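Local coordinates for Iron(III) ABC transporter, periplasmic iron-compound-binding protein (Vibrio cholerae, PDB 3TEF) that binds catecholate siderophores in the periplasm and probably hands the iron complex to an inner-membrane ABC transporter for uptake, at residues A[83-88]-A[94-99]; A[40-45]-A[76-81]; A[22-27]-A[31-36]; A[105-108]-A[112-115]. All blocks are in the same frame, centred on the assembly; numbering follows the deposited sequence.

Interaction 1 of 4, residues A[83-88]-A[94-99]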
loop_
_atom_site.group_PDB
_atom_site.type_symbol
_atom_site.label_atom_id
_atom_site.label_comp_id
_atom_site.label_asym_id
_atom_site.label_seq_id
_atom_site.Cartn_x
_atom_site.Cartn_y
_atom_site.Cartn_z
ATOM N N ILE A 83 0.628 9.696 17.101
ATOM C CA ILE A 83 1.361 9.711 15.845
ATOM C C ILE A 83 1.094 8.380 15.123
ATOM O O ILE A 83 1.294 7.308 15.681
ATOM C CB ILE A 83 2.859 9.841 16.078
ATOM C CG1 ILE A 83 3.161 11.122 16.854
ATOM C CG2 ILE A 83 3.621 9.802 14.762
ATOM C CD1 ILE A 83 4.534 11.127 17.514
ATOM N N VAL A 84 0.606 8.453 13.891
ATOM C CA VAL A 84 0.436 7.245 13.076
ATOM C C VAL A 84 1.431 7.252 11.925
ATOM O O VAL A 84 1.483 8.216 11.156
ATOM C CB VAL A 84 -0.972 7.155 12.483
ATOM C CG1 VAL A 84 -1.101 5.883 11.650
ATOM C CG2 VAL A 84 -2.012 7.209 13.587
ATOM N N ILE A 85 2.225 6.193 11.797
ATOM C CA ILE A 85 3.221 6.141 10.728
ATOM C C ILE A 85 3.051 4.908 9.841
ATOM O O ILE A 85 2.549 3.881 10.280
ATOM C CB ILE A 85 4.677 6.224 11.268
ATOM C CG1 ILE A 85 5.073 4.923 11.977
ATOM C CG2 ILE A 85 4.830 7.401 12.222
ATOM C CD1 ILE A 85 6.451 4.959 12.548
ATOM N N GLY A 86 3.480 5.022 8.590
ATOM C CA GLY A 86 3.523 3.881 7.689
ATOM C C GLY A 86 4.828 3.116 7.847
ATOM O O GLY A 86 5.682 3.483 8.649
ATOM N N PRO A 87 4.997 2.046 7.068
ATOM C CA PRO A 87 6.187 1.215 7.272
ATOM C C PRO A 87 7.485 1.923 6.870
ATOM O O PRO A 87 8.543 1.586 7.390
ATOM C CB PRO A 87 5.928 -0.004 6.375
ATOM C CG PRO A 87 4.880 0.447 5.403
ATOM C CD PRO A 87 4.031 1.426 6.145
ATOM N N ARG A 88 7.409 2.893 5.964
ATOM C CA ARG A 88 8.611 3.574 5.496
ATOM C C ARG A 88 9.350 4.320 6.610
ATOM O O ARG A 88 10.583 4.437 6.587
ATOM C CB ARG A 88 8.271 4.536 4.352
ATOM C CG ARG A 88 8.055 3.814 3.041
ATOM C CD ARG A 88 7.606 4.780 1.962
ATOM N NE ARG A 88 7.479 4.117 0.671
ATOM C CZ ARG A 88 6.383 3.498 0.239
ATOM N NH1 ARG A 88 5.302 3.428 1.002
ATOM N NH2 ARG A 88 6.379 2.936 -0.962
ATOM N N ASP A 94 11.108 4.270 17.538
ATOM C CA ASP A 94 11.541 4.371 18.924
ATOM C C ASP A 94 11.611 5.831 19.340
ATOM O O ASP A 94 11.185 6.185 20.444
ATOM C CB ASP A 94 12.880 3.662 19.160
ATOM C CG ASP A 94 13.972 4.142 18.218
ATOM O OD1 ASP A 94 13.655 4.663 17.115
ATOM O OD2 ASP A 94 15.153 4.003 18.574
ATOM N N GLU A 95 12.123 6.669 18.439
ATOM C CA GLU A 95 12.230 8.100 18.697
ATOM C C GLU A 95 10.860 8.771 18.768
ATOM O O GLU A 95 10.608 9.600 19.650
ATOM C CB GLU A 95 13.119 8.776 17.648
ATOM C CG GLU A 95 14.579 8.398 17.770
ATOM C CD GLU A 95 15.218 9.032 18.985
ATOM O OE1 GLU A 95 14.753 10.122 19.385
ATOM O OE2 GLU A 95 16.172 8.445 19.547
ATOM N N LEU A 96 9.967 8.404 17.850
ATOM C CA LEU A 96 8.633 8.999 17.840
ATOM C C LEU A 96 7.857 8.565 19.086
ATOM O O LEU A 96 7.074 9.335 19.637
ATOM C CB LEU A 96 7.870 8.605 16.570
ATOM C CG LEU A 96 8.384 9.130 15.225
ATOM C CD1 LEU A 96 7.672 8.408 14.064
ATOM C CD2 LEU A 96 8.214 10.664 15.086
ATOM N N SER A 97 8.092 7.331 19.547
ATOM C CA SER A 97 7.318 6.809 20.671
ATOM C C SER A 97 7.591 7.603 21.956
ATOM O O SER A 97 6.776 7.603 22.878
ATOM C CB SER A 97 7.559 5.301 20.883
ATOM O OG SER A 97 8.906 5.033 21.259
ATOM N N LYS A 98 8.723 8.299 22.001
ATOM C CA LYS A 98 9.036 9.137 23.152
ATOM C C LYS A 98 8.143 10.362 23.201
ATOM O O LYS A 98 7.814 10.859 24.283
ATOM C CB LYS A 98 10.501 9.578 23.123
ATOM C CG LYS A 98 11.470 8.453 23.396
ATOM C CD LYS A 98 12.880 9.003 23.534
ATOM C CE LYS A 98 13.326 9.691 22.255
ATOM N NZ LYS A 98 14.714 10.229 22.391
ATOM N N ILE A 99 7.753 10.846 22.021
ATOM C CA ILE A 99 7.047 12.113 21.898
ATOM C C ILE A 99 5.572 11.953 22.209
ATOM O O ILE A 99 4.976 12.796 22.887
ATOM C CB ILE A 99 7.207 12.707 20.471
ATOM C CG1 ILE A 99 8.676 13.036 20.198
ATOM C CG2 ILE A 99 6.340 13.961 20.289
ATOM C CD1 ILE A 99 8.921 13.586 18.802
#
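Ile83 and Leu96 give up the most surface here, each losing about 68 Å² to the other segment, and Ile85 adds a smaller share. Strand 83-85 and helix 94-99 run nearly antiparallel, at 161°, with their axes 9.7 Å apart at closest approach. The contact between them is apolar, with no hydrogen bond across it. Ile83 extends its longer branch toward the helix (chi1 -59°, chi2 162°), and its CD1 lies over the backbone of Leu96, 3.8 Å from Leu96 O. The same methyl reaches CB of Ile99 at 4.3 Å, so it rests across one turn of helix between these two residues. One step beyond Val84, Ile85 meets the end of the leucine: its CG2 is 3.5 Å from Leu96 CD1, the two side chains approaching tip to tip. Ile85 CD1 also lies 4.0 Å from Leu96 CD1, which therefore touches both branches of the isoleucine. Leu96 O, beneath Ile83, is the acceptor for Ile99 N in the helix at 2.9 Å and also takes a weak bond from Thr102 OG1. Strand 82-85, helix 93-99 and strand 102-104 form a beta-alpha-beta unit of the N-terminal parallel sheet. Helix 72-77 packs alongside, Ile75 touching both Ile83 and Leu96 and Phe72 touching Leu96, while Thr102 and Val104 of the adjacent strand flank Ile83 and Ile85.

Interaction 2 of 4, residues A[40-45]-A[76-81]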
loop_
_atom_site.group_PDB
_atom_site.type_symbol
_atom_site.label_atom_id
_atom_site.label_comp_id
_atom_site.label_asym_id
_atom_site.label_seq_id
_atom_site.Cartn_x
_atom_site.Cartn_y
_atom_site.Cartn_z
ATOM N N PRO A 40 -6.006 15.305 10.574
ATOM C CA PRO A 40 -4.739 15.408 11.314
ATOM C C PRO A 40 -4.297 16.855 11.458
ATOM O O PRO A 40 -4.794 17.726 10.727
ATOM C CB PRO A 40 -3.749 14.677 10.412
ATOM C CG PRO A 40 -4.303 14.904 9.024
ATOM C CD PRO A 40 -5.813 14.834 9.191
ATOM N N VAL A 41 -3.381 17.101 12.387
ATOM C CA VAL A 41 -2.836 18.430 12.608
ATOM C C VAL A 41 -1.515 18.673 11.877
ATOM O O VAL A 41 -1.104 19.823 11.705
ATOM C CB VAL A 41 -2.656 18.748 14.111
ATOM C CG1 VAL A 41 -3.995 18.696 14.837
ATOM C CG2 VAL A 41 -1.642 17.807 14.756
ATOM N N ALA A 42 -0.863 17.597 11.445
ATOM C CA ALA A 42 0.396 17.684 10.712
ATOM C C ALA A 42 0.591 16.392 9.925
ATOM O O ALA A 42 0.118 15.327 10.341
ATOM C CB ALA A 42 1.556 17.917 11.662
ATOM N N VAL A 43 1.247 16.495 8.772
ATOM C CA VAL A 43 1.380 15.361 7.865
ATOM C C VAL A 43 2.724 15.355 7.169
ATOM O O VAL A 43 3.339 16.405 6.970
ATOM C CB VAL A 43 0.281 15.364 6.779
ATOM C CG1 VAL A 43 -1.092 15.265 7.421
ATOM C CG2 VAL A 43 0.390 16.622 5.902
ATOM N N SER A 44 3.183 14.173 6.784
ATOM C CA SER A 44 4.355 14.117 5.928
ATOM C C SER A 44 4.013 14.765 4.592
ATOM O O SER A 44 2.839 14.924 4.241
ATOM C CB SER A 44 4.841 12.674 5.743
ATOM O OG SER A 44 3.769 11.836 5.373
ATOM N N LYS A 45 5.058 15.154 3.879
ATOM C CA LYS A 45 4.925 15.777 2.581
ATOM C C LYS A 45 5.684 14.920 1.587
ATOM O O LYS A 45 6.790 14.447 1.876
ATOM C CB LYS A 45 5.509 17.188 2.627
ATOM C CG LYS A 45 4.909 18.066 3.711
ATOM C CD LYS A 45 3.494 18.543 3.362
ATOM C CE LYS A 45 2.892 19.328 4.521
ATOM N NZ LYS A 45 1.656 20.083 4.087
ATOM N N TYR A 76 7.164 17.481 17.718
ATOM C CA TYR A 76 7.108 17.802 19.141
ATOM C C TYR A 76 6.336 19.096 19.374
ATOM O O TYR A 76 5.523 19.192 20.293
ATOM C CB TYR A 76 8.514 17.925 19.734
ATOM C CG TYR A 76 8.495 18.255 21.207
ATOM C CD1 TYR A 76 8.225 17.275 22.152
ATOM C CD2 TYR A 76 8.728 19.549 21.655
ATOM C CE1 TYR A 76 8.195 17.573 23.507
ATOM C CE2 TYR A 76 8.694 19.857 23.008
ATOM C CZ TYR A 76 8.425 18.870 23.925
ATOM O OH TYR A 76 8.400 19.171 25.272
ATOM N N THR A 77 6.591 20.081 18.523
ATOM C CA THR A 77 5.921 21.376 18.613
ATOM C C THR A 77 4.405 21.255 18.450
ATOM O O THR A 77 3.643 22.007 19.062
ATOM C CB THR A 77 6.469 22.336 17.555
ATOM O OG1 THR A 77 7.862 22.574 17.809
ATOM C CG2 THR A 77 5.722 23.655 17.591
ATOM N N GLN A 78 3.971 20.297 17.636
ATOM C CA GLN A 78 2.546 20.088 17.393
ATOM C C GLN A 78 1.783 19.428 18.545
ATOM O O GLN A 78 0.561 19.334 18.501
ATOM C CB GLN A 78 2.337 19.309 16.087
ATOM C CG GLN A 78 2.795 20.063 14.862
ATOM C CD GLN A 78 1.941 21.289 14.608
ATOM O OE1 GLN A 78 0.724 21.180 14.464
ATOM N NE2 GLN A 78 2.564 22.459 14.578
ATOM N N LYS A 79 2.499 18.950 19.567
ATOM C CA LYS A 79 1.864 18.354 20.742
ATOM C C LYS A 79 0.841 17.282 20.380
ATOM O O LYS A 79 -0.332 17.371 20.752
ATOM C CB LYS A 79 1.188 19.426 21.589
ATOM C CG LYS A 79 2.118 20.523 22.063
ATOM C CD LYS A 79 1.323 21.646 22.708
ATOM C CE LYS A 79 2.166 22.900 22.885
ATOM N NZ LYS A 79 1.311 24.099 23.121
ATOM N N PRO A 80 1.285 16.251 19.661
ATOM C CA PRO A 80 0.331 15.224 19.243
ATOM C C PRO A 80 -0.165 14.367 20.398
ATOM O O PRO A 80 0.568 14.119 21.376
ATOM C CB PRO A 80 1.140 14.374 18.256
ATOM C CG PRO A 80 2.554 14.582 18.633
ATOM C CD PRO A 80 2.654 15.975 19.192
ATOM N N ASP A 81 -1.414 13.925 20.286
ATOM C CA ASP A 81 -1.947 12.923 21.192
ATOM C C ASP A 81 -1.685 11.540 20.603
ATOM O O ASP A 81 -1.663 10.548 21.321
ATOM C CB ASP A 81 -3.442 13.134 21.418
ATOM C CG ASP A 81 -3.750 14.491 22.018
ATOM O OD1 ASP A 81 -3.324 14.739 23.163
ATOM O OD2 ASP A 81 -4.410 15.313 21.346
#
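Gln78 is held at its main-chain O by Arg21 NE while its side chain meets Val41 and Ala42. The contact belongs to the parallel sheet of the N-terminal lobe in this periplasmic binding protein: segment 40-45 contains the short, weakly bonded strand 42-43 beside strand 22-25, and segment 76-81 runs from the last part of helix 72-77 through the turn toward strand 82-85. Lys79 N donates to Tyr76 O at 3.1 Å and closes that turn. Gln78 loses the most surface to the contact, 57 Å². Its CG is anti to the carbonyl carbon (chi1 -65°), and the chain bends at chi2 (-67°), which turns the amide aside from the line of CB and CG. The bend leaves the aliphatic part and the amide with different neighbours. CG packs on the methyl of Ala42, 4.0 Å from its CB, whereas OE1 lies beside Val41, 4.1 Å from its CG2. The side chains of Val41 and Gln78 lie alongside one another, pointing opposite ways. OE1 also comes within 3.6 Å of Val41 O, but both are acceptors and no hydrogen bond crosses the contact, which rests on packing alone. After Gln78 the chain takes positive phi at Lys79 (phi 51°), whose side chain leads away from the strand, and Pro80 then turns it back to the sheet, where its ring touches Val23. Arg21 bridges the margin of the contact: its side chain touches Val41, and its backbone N bonds to Asp81 OD2.

Interaction 3 of 4, residues A[22-27]-A[31-36]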
loop_
_atom_site.group_PDB
_atom_site.type_symbol
_atom_site.label_atom_id
_atom_site.label_comp_id
_atom_site.label_asym_id
_atom_site.label_seq_id
_atom_site.Cartn_x
_atom_site.Cartn_y
_atom_site.Cartn_z
ATOM N N VAL A 22 -3.688 14.524 15.922
ATOM C CA VAL A 22 -3.077 13.365 15.284
ATOM C C VAL A 22 -2.079 13.831 14.232
ATOM O O VAL A 22 -2.404 14.658 13.381
ATOM C CB VAL A 22 -4.141 12.489 14.597
ATOM C CG1 VAL A 22 -3.500 11.255 13.965
ATOM C CG2 VAL A 22 -5.216 12.101 15.592
ATOM N N VAL A 23 -0.866 13.294 14.300
ATOM C CA VAL A 23 0.163 13.547 13.299
ATOM C C VAL A 23 0.276 12.273 12.469
ATOM O O VAL A 23 0.298 11.169 13.022
ATOM C CB VAL A 23 1.515 13.853 13.979
ATOM C CG1 VAL A 23 2.674 13.804 12.978
ATOM C CG2 VAL A 23 1.453 15.197 14.671
ATOM N N VAL A 24 0.335 12.415 11.148
ATOM C CA VAL A 24 0.370 11.247 10.281
ATOM C C VAL A 24 1.562 11.299 9.328
ATOM O O VAL A 24 1.744 12.278 8.584
ATOM C CB VAL A 24 -0.941 11.110 9.459
ATOM C CG1 VAL A 24 -0.915 9.827 8.646
ATOM C CG2 VAL A 24 -2.158 11.134 10.379
ATOM N N ILE A 25 2.367 10.238 9.348
ATOM C CA ILE A 25 3.431 10.078 8.365
ATOM C C ILE A 25 3.102 8.856 7.502
ATOM O O ILE A 25 2.782 7.790 8.029
ATOM C CB ILE A 25 4.783 9.887 9.052
ATOM C CG1 ILE A 25 5.133 11.171 9.819
ATOM C CG2 ILE A 25 5.852 9.591 8.014
ATOM C CD1 ILE A 25 6.348 11.036 10.722
ATOM N N GLY A 26 3.157 9.014 6.181
ATOM C CA GLY A 26 2.814 7.920 5.279
ATOM C C GLY A 26 1.488 8.171 4.567
ATOM O O GLY A 26 0.512 8.599 5.186
ATOM N N VAL A 27 1.446 7.864 3.277
ATOM C CA VAL A 27 0.254 8.123 2.467
ATOM C C VAL A 27 -0.859 7.131 2.753
ATOM O O VAL A 27 -2.035 7.477 2.673
ATOM C CB VAL A 27 0.598 8.122 0.971
ATOM C CG1 VAL A 27 -0.656 8.403 0.124
ATOM C CG2 VAL A 27 1.692 9.148 0.690
ATOM N N ASP A 31 -4.467 8.270 3.954
ATOM C CA ASP A 31 -5.633 7.771 3.218
ATOM C C ASP A 31 -6.683 7.183 4.166
ATOM O O ASP A 31 -7.833 7.616 4.170
ATOM C CB ASP A 31 -5.145 6.743 2.187
ATOM C CG ASP A 31 -6.254 6.001 1.468
ATOM O OD1 ASP A 31 -7.422 5.915 1.931
ATOM O OD2 ASP A 31 -5.915 5.442 0.415
ATOM N N ALA A 32 -6.302 6.204 4.987
ATOM C CA ALA A 32 -7.311 5.559 5.821
ATOM C C ALA A 32 -7.857 6.526 6.870
ATOM O O ALA A 32 -9.064 6.579 7.125
ATOM C CB ALA A 32 -6.744 4.287 6.476
ATOM N N ILE A 33 -6.974 7.328 7.446
ATOM C CA ILE A 33 -7.379 8.280 8.479
ATOM C C ILE A 33 -8.353 9.326 7.916
ATOM O O ILE A 33 -9.435 9.541 8.461
ATOM C CB ILE A 33 -6.153 8.912 9.178
ATOM C CG1 ILE A 33 -5.549 7.892 10.157
ATOM C CG2 ILE A 33 -6.543 10.186 9.899
ATOM C CD1 ILE A 33 -4.199 8.278 10.734
ATOM N N ASP A 34 -7.990 9.941 6.805
ATOM C CA ASP A 34 -8.896 10.883 6.168
ATOM C C ASP A 34 -10.210 10.218 5.733
ATOM O O ASP A 34 -11.282 10.784 5.922
ATOM C CB ASP A 34 -8.215 11.573 4.990
ATOM C CG ASP A 34 -9.141 12.528 4.277
ATOM O OD1 ASP A 34 -9.319 13.656 4.771
ATOM O OD2 ASP A 34 -9.692 12.132 3.235
ATOM N N SER A 35 -10.120 9.019 5.159
ATOM C CA SER A 35 -11.295 8.303 4.661
ATOM C C SER A 35 -12.337 8.050 5.751
ATOM O O SER A 35 -13.552 8.068 5.484
ATOM C CB SER A 35 -10.894 6.976 4.011
ATOM O OG SER A 35 -10.116 7.194 2.850
ATOM N N PHE A 36 -11.863 7.805 6.967
ATOM C CA PHE A 36 -12.747 7.538 8.101
ATOM C C PHE A 36 -13.146 8.822 8.838
ATOM O O PHE A 36 -13.783 8.776 9.889
ATOM C CB PHE A 36 -12.136 6.489 9.051
ATOM C CG PHE A 36 -12.228 5.077 8.527
ATOM C CD1 PHE A 36 -13.461 4.534 8.187
ATOM C CD2 PHE A 36 -11.094 4.296 8.377
ATOM C CE1 PHE A 36 -13.551 3.242 7.699
ATOM C CE2 PHE A 36 -11.173 3.010 7.884
ATOM C CZ PHE A 36 -12.404 2.478 7.551
#
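Ile33 drives its terminal methyl against Val24: CD1 lies 3.5 Å from Val24 CG2, the side chains meeting tip to tip. CD1 is also 4.2 Å from Val24 CG1, so it spans both methyls of the valine. Farther back along strand 22-25, Val22 CG1 touches the same CD1 more loosely, at 4.4 Å. Ile33 holds CG1 anti to its carbonyl carbon (chi1 -76°) with an extended chi2, which carries CD1 out from the helix to the strand. Leu124 of helix 113-128 packs on Ile33 as well. At the other end the contact is polar and belongs to the backbone: Asp31 N donates to Val27 O at 2.9 Å along a nearly straight path (164°), a bond of the first helical turn. The carboxylate of Asp31 turns to helix 267-279, where OD1 accepts from the main-chain N of Lys268 and OD2 from that of Ala269, tying the two helices together. Asp31 O is gripped twice from opposite faces of its plane, by Ser35 N and by Ser35 OG, the latter at 2.7 Å. Gly26, with positive phi, is the N-cap residue and makes the sharp change from strand to helix. A strand running straight into a helix that folds back over the sheet is the first half of a beta-alpha-beta crossover, completed here by strand 42-43.

Interaction 4 of 4, residues A[105-108]-A[112-115]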
loop_
_atom_site.group_PDB
_atom_site.type_symbol
_atom_site.label_atom_id
_atom_site.label_comp_id
_atom_site.label_asym_id
_atom_site.label_seq_id
_atom_site.Cartn_x
_atom_site.Cartn_y
_atom_site.Cartn_z
ATOM N N PHE A 105 1.022 1.680 10.864
ATOM C CA PHE A 105 -0.122 1.321 10.028
ATOM C C PHE A 105 0.455 0.690 8.774
ATOM O O PHE A 105 1.073 1.373 7.947
ATOM C CB PHE A 105 -0.931 2.604 9.699
ATOM C CG PHE A 105 -2.187 2.366 8.890
ATOM C CD1 PHE A 105 -3.402 2.105 9.521
ATOM C CD2 PHE A 105 -2.161 2.450 7.497
ATOM C CE1 PHE A 105 -4.562 1.896 8.792
ATOM C CE2 PHE A 105 -3.329 2.231 6.754
ATOM C CZ PHE A 105 -4.526 1.956 7.410
ATOM N N ALA A 106 0.306 -0.627 8.643
ATOM C CA ALA A 106 1.028 -1.320 7.588
ATOM C C ALA A 106 0.466 -2.701 7.312
ATOM O O ALA A 106 -0.138 -3.324 8.190
ATOM C CB ALA A 106 2.532 -1.434 7.973
ATOM N N ALA A 107 0.700 -3.179 6.094
ATOM C CA ALA A 107 0.340 -4.542 5.697
ATOM C C ALA A 107 1.445 -5.515 6.098
ATOM O O ALA A 107 2.597 -5.118 6.221
ATOM C CB ALA A 107 0.151 -4.605 4.218
ATOM N N GLU A 108 1.089 -6.788 6.263
ATOM C CA GLU A 108 2.076 -7.838 6.565
ATOM C C GLU A 108 2.043 -8.933 5.501
ATOM O O GLU A 108 0.994 -9.514 5.232
ATOM C CB GLU A 108 1.814 -8.444 7.940
ATOM C CG GLU A 108 1.860 -7.448 9.082
ATOM C CD GLU A 108 3.202 -6.767 9.184
ATOM O OE1 GLU A 108 4.220 -7.422 8.876
ATOM O OE2 GLU A 108 3.234 -5.573 9.541
ATOM N N GLY A 112 -0.720 -11.861 4.975
ATOM C CA GLY A 112 -1.378 -11.470 3.739
ATOM C C GLY A 112 -1.922 -10.057 3.802
ATOM O O GLY A 112 -2.361 -9.589 4.854
ATOM N N TYR A 113 -1.911 -9.386 2.654
ATOM C CA TYR A 113 -2.348 -7.992 2.585
ATOM C C TYR A 113 -3.736 -7.735 3.191
ATOM O O TYR A 113 -3.896 -6.856 4.042
ATOM C CB TYR A 113 -2.324 -7.483 1.143
ATOM C CG TYR A 113 -2.837 -6.065 1.042
ATOM C CD1 TYR A 113 -1.990 -4.984 1.302
ATOM C CD2 TYR A 113 -4.167 -5.803 0.708
ATOM C CE1 TYR A 113 -2.450 -3.685 1.230
ATOM C CE2 TYR A 113 -4.641 -4.499 0.629
ATOM C CZ TYR A 113 -3.773 -3.449 0.894
ATOM O OH TYR A 113 -4.210 -2.158 0.844
ATOM N N TRP A 114 -4.744 -8.480 2.755
ATOM C CA TRP A 114 -6.109 -8.153 3.179
ATOM C C TRP A 114 -6.399 -8.484 4.647
ATOM O O TRP A 114 -6.988 -7.671 5.367
ATOM C CB TRP A 114 -7.163 -8.738 2.219
ATOM C CG TRP A 114 -8.602 -8.440 2.596
ATOM C CD1 TRP A 114 -9.632 -9.347 2.667
ATOM C CD2 TRP A 114 -9.168 -7.171 2.962
ATOM N NE1 TRP A 114 -10.788 -8.721 3.054
ATOM C CE2 TRP A 114 -10.535 -7.380 3.239
ATOM C CE3 TRP A 114 -8.652 -5.869 3.081
ATOM C CZ2 TRP A 114 -11.400 -6.349 3.621
ATOM C CZ3 TRP A 114 -9.508 -4.840 3.468
ATOM C CH2 TRP A 114 -10.870 -5.089 3.738
ATOM N N GLU A 115 -5.957 -9.650 5.112
ATOM C CA GLU A 115 -6.142 -9.981 6.524
ATOM C C GLU A 115 -5.455 -8.946 7.409
ATOM O O GLU A 115 -6.031 -8.490 8.392
ATOM C CB GLU A 115 -5.637 -11.392 6.848
ATOM C CG GLU A 115 -6.306 -12.503 6.047
ATOM C CD GLU A 115 -7.714 -12.815 6.517
ATOM O OE1 GLU A 115 -8.270 -12.020 7.308
ATOM O OE2 GLU A 115 -8.263 -13.863 6.097
#
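Ala107 and Tyr113 make the apolar part of this contact, and Glu108 and Gly112 the polar part. The methyl of Ala107 meets the tyrosine ring obliquely at its CD1-CE1 bond, with CB 3.6 Å from Tyr113 CD1 and 4.1 Å from Tyr113 CE1. Although the tyrosine CB points away from 105-108, its chi1 of 177° sets CG anti to the backbone N and brings the CD1 atom to Ala107. The ring's far end is fixed by a hydrogen bond between Tyr113 OH and Thr270 OG1. Among the backbone bonds, Gly112 N donates to Glu108 O at 2.9 Å, bent to 133° at the hydrogen, and closes the short loop that links the two segments. Tyr113 N is 3.9 Å from the same Glu108 O and pairs instead with Ser179 OG. Gly112 O stands 3.4 Å from Glu108 O, two acceptors side by side; Ser116 OG bonds to Gly112 O and also to Glu108 N. The charged interaction leads away from the contact: Glu108 OE2 forms a salt bridge with Arg9, whose NH2 also bonds Ala107 O, so one arginine holds two successive residues of the loop. Gly112 has positive phi (105°). A short loop closed by an i to i+4 backbone bond, with glycine at the N-cap, thus makes the junction from strand 102-104 to helix 113-128, near the chain's centre, where the loop leaving the N-terminal lobe meets helix 180-184 through Tyr113.

Overall arrangement
Interactions 1, 2 and 3 share the parallel sheet of the N-terminal lobe, and interaction 4 lies in the chain that leaves it. Strand 22-25 sits between the other two strands: Val41 N bonds Val22 O at 2.8 Å, and Val84 O takes Ile25 N at 2.9 Å. Val84 CG2 also packs on Ile33 CD1 at 3.8 Å, on the face opposite the helix of interaction 1. Ile99 CG2 meets Tyr76 CA at 4.1 Å, joining interactions 1 and 2. Phe105 connects interaction 4, its N bonding Ile85 O at 2.7 Å and its CZ touching Ala32 CB. Interaction 4, nearest the chain's centre, probably lies near the interlobe cleft where this family binds its ligands; interaction 2 is centred about 25 Å from it.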